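PDB 2D5W: peptide ABC transporter, peptide-binding protein from Thermus thermophilus, which binds oligopeptides, here a pentapeptide, and probably delivers them to an ABC transporter for uptake. Local coordinates for residues 210-215 and 577-582. Numbering follows the deposited sequence.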
loop_
_atom_site.group_PDB
_atom_site.type_symbol
_atom_site.label_atom_id
_atom_site.label_comp_id
_atom_site.label_asym_id
_atom_site.label_seq_id
_atom_site.Cartn_x
_atom_site.Cartn_y
_atom_site.Cartn_z
ATOM N N SER A 210 18.676 9.558 0.667
ATOM C CA SER A 210 18.367 10.953 0.976
ATOM C C SER A 210 17.711 11.167 2.334
ATOM O O SER A 210 17.480 12.306 2.735
ATOM C CB SER A 210 17.431 11.507 -0.088
ATOM O OG SER A 210 16.224 10.762 -0.081
ATOM N N GLY A 211 17.393 10.076 3.025
ATOM C CA GLY A 211 16.735 10.181 4.313
ATOM C C GLY A 211 17.667 10.325 5.498
ATOM O O GLY A 211 18.877 10.434 5.330
ATOM N N PRO A 212 17.122 10.332 6.721
ATOM C CA PRO A 212 17.946 10.465 7.924
ATOM C C PRO A 212 18.884 9.281 8.158
ATOM O O PRO A 212 19.810 9.375 8.960
ATOM C CB PRO A 212 16.911 10.646 9.038
ATOM C CG PRO A 212 15.701 9.956 8.506
ATOM C CD PRO A 212 15.688 10.351 7.055
ATOM N N PHE A 213 18.638 8.178 7.453
ATOM C CA PHE A 213 19.471 6.982 7.561
ATOM C C PHE A 213 19.860 6.483 6.176
ATOM O O PHE A 213 19.218 6.815 5.173
ATOM C CB PHE A 213 18.725 5.877 8.325
ATOM C CG PHE A 213 18.419 6.241 9.751
ATOM C CD1 PHE A 213 19.349 6.005 10.769
ATOM C CD2 PHE A 213 17.241 6.907 10.066
ATOM C CE1 PHE A 213 19.104 6.441 12.077
ATOM C CE2 PHE A 213 16.992 7.343 11.370
ATOM C CZ PHE A 213 17.926 7.112 12.373
ATOM N N LYS A 214 20.939 5.710 6.126
ATOM C CA LYS A 214 21.423 5.124 4.884
ATOM C C LYS A 214 21.600 3.636 5.143
ATOM O O LYS A 214 21.743 3.207 6.290
ATOM C CB LYS A 214 22.749 5.764 4.457
ATOM C CG LYS A 214 23.867 5.685 5.483
ATOM C CD LYS A 214 25.122 6.382 4.964
ATOM C CE LYS A 214 26.243 6.365 5.988
ATOM N NZ LYS A 214 27.493 6.941 5.419
ATOM N N LEU A 215 21.585 2.837 4.086
ATOM C CA LEU A 215 21.722 1.404 4.262
ATOM C C LEU A 215 23.116 0.990 4.705
ATOM O O LEU A 215 24.115 1.539 4.241
ATOM C CB LEU A 215 21.380 0.677 2.960
ATOM C CG LEU A 215 21.424 -0.853 3.026
ATOM C CD1 LEU A 215 20.237 -1.360 3.825
ATOM C CD2 LEU A 215 21.405 -1.438 1.616
ATOM N N TRP A 577 7.781 8.597 9.764
ATOM C CA TRP A 577 7.654 9.753 8.878
ATOM C C TRP A 577 8.459 10.945 9.408
ATOM O O TRP A 577 8.587 11.973 8.741
ATOM C CB TRP A 577 6.176 10.138 8.758
ATOM C CG TRP A 577 5.536 10.302 10.098
ATOM C CD1 TRP A 577 4.988 9.322 10.876
ATOM C CD2 TRP A 577 5.495 11.501 10.878
ATOM N NE1 TRP A 577 4.617 9.836 12.096
ATOM C CE2 TRP A 577 4.919 11.172 12.123
ATOM C CE3 TRP A 577 5.898 12.822 10.646
ATOM C CZ2 TRP A 577 4.735 12.121 13.137
ATOM C CZ3 TRP A 577 5.716 13.762 11.653
ATOM C CH2 TRP A 577 5.140 13.405 12.881
ATOM N N ASN A 578 8.992 10.791 10.618
ATOM C CA ASN A 578 9.787 11.816 11.303
ATOM C C ASN A 578 10.984 11.085 11.901
ATOM O O ASN A 578 11.411 11.374 13.021
ATOM C CB ASN A 578 8.954 12.423 12.433
ATOM C CG ASN A 578 8.575 11.392 13.491
ATOM O OD1 ASN A 578 8.456 10.201 13.195
ATOM N ND2 ASN A 578 8.377 11.845 14.724
ATOM N N ALA A 579 11.533 10.151 11.134
ATOM C CA ALA A 579 12.626 9.305 11.597
ATOM C C ALA A 579 13.849 9.980 12.199
ATOM O O ALA A 579 14.551 9.368 13.006
ATOM C CB ALA A 579 13.053 8.362 10.476
ATOM N N TRP A 580 14.107 11.227 11.823
ATOM C CA TRP A 580 15.265 11.950 12.339
ATOM C C TRP A 580 15.134 12.400 13.793
ATOM O O TRP A 580 16.122 12.813 14.398
ATOM C CB TRP A 580 15.557 13.168 11.457
ATOM C CG TRP A 580 14.399 14.113 11.364
ATOM C CD1 TRP A 580 14.115 15.156 12.200
ATOM C CD2 TRP A 580 13.334 14.061 10.411
ATOM N NE1 TRP A 580 12.935 15.753 11.826
ATOM C CE2 TRP A 580 12.433 15.101 10.730
ATOM C CE3 TRP A 580 13.050 13.233 9.316
ATOM C CZ2 TRP A 580 11.265 15.335 9.993
ATOM C CZ3 TRP A 580 11.890 13.464 8.583
ATOM C CH2 TRP A 580 11.012 14.507 8.926
ATOM N N GLU A 581 13.931 12.334 14.357
ATOM C CA GLU A 581 13.749 12.761 15.745
ATOM C C GLU A 581 13.324 11.643 16.689
ATOM O O GLU A 581 12.891 11.904 17.810
ATOM C CB GLU A 581 12.759 13.932 15.825
ATOM C CG GLU A 581 11.471 13.728 15.055
ATOM C CD GLU A 581 10.517 14.906 15.171
ATOM O OE1 GLU A 581 10.985 16.063 15.235
ATOM O OE2 GLU A 581 9.294 14.674 15.179
ATOM N N ILE A 582 13.450 10.400 16.241
ATOM C CA ILE A 582 13.106 9.265 17.084
ATOM C C ILE A 582 14.331 8.956 17.940
ATOM O O ILE A 582 15.447 8.833 17.435
ATOM C CB ILE A 582 12.714 8.037 16.232
ATOM C CG1 ILE A 582 11.433 8.354 15.449
ATOM C CG2 ILE A 582 12.524 6.818 17.129
ATOM C CD1 ILE A 582 11.018 7.291 14.454
#
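With CG of Phe-213 set anti to its carbonyl carbon, a chi1 of -64° carries the far edge of the phenyl ring, CE2, up to Ala-579, while the backbone brings Trp-580 CB against Pro-212 and a chi1 of 58° sets the indole between its own N and carbonyl carbon. In this family 5 solute-binding protein, whose family assignment indicates the type 2 periplasmic-binding-protein fold, the contact joins the residue leading into edge strand 213-219 of a mixed five-stranded sheet, and the first residue of that strand, to the irregular chain just ahead of the short strand 583-584. Pro-212 makes two of the apolar contacts. Its CB rests on Trp-580 CB at 3.7 Å, and Pro-212 CG lies 3.7 Å from Ala-579 CB, so one edge of the pyrrolidine ring spans two consecutive residues. The same CG lies at the edge of the indole, close to its plane, and one face of the indole carries Asn-578 CA, 3.7 Å above it and offset toward the rim. No hydrogen bond crosses between 210-215 and 577-582; the contact is buried and largely apolar.

The loop supplies its own polar bracing. Glu-581 N bonds to Asn-578 O, and Asn-578 ND2 donates nearly straight (162°) to the anti lone pair of Glu-581 OE2 at 3.0 Å, an oxygen that also receives Trp-593 NE1. Outside the pair, Tyr-39 of helix 31-40 touches both Phe-213 and Ala-579, and Arg-228 of the adjacent strand 223-228 bonds to Trp-580 O through NH1, tying loop and sheet together a second time. On the phenyl side, CE2 of Phe-213 passes 4.2 Å from Ala-579 CB and brings the ring edge to Ala-579 O, which lies in the ring plane 3.6 Å from CE2.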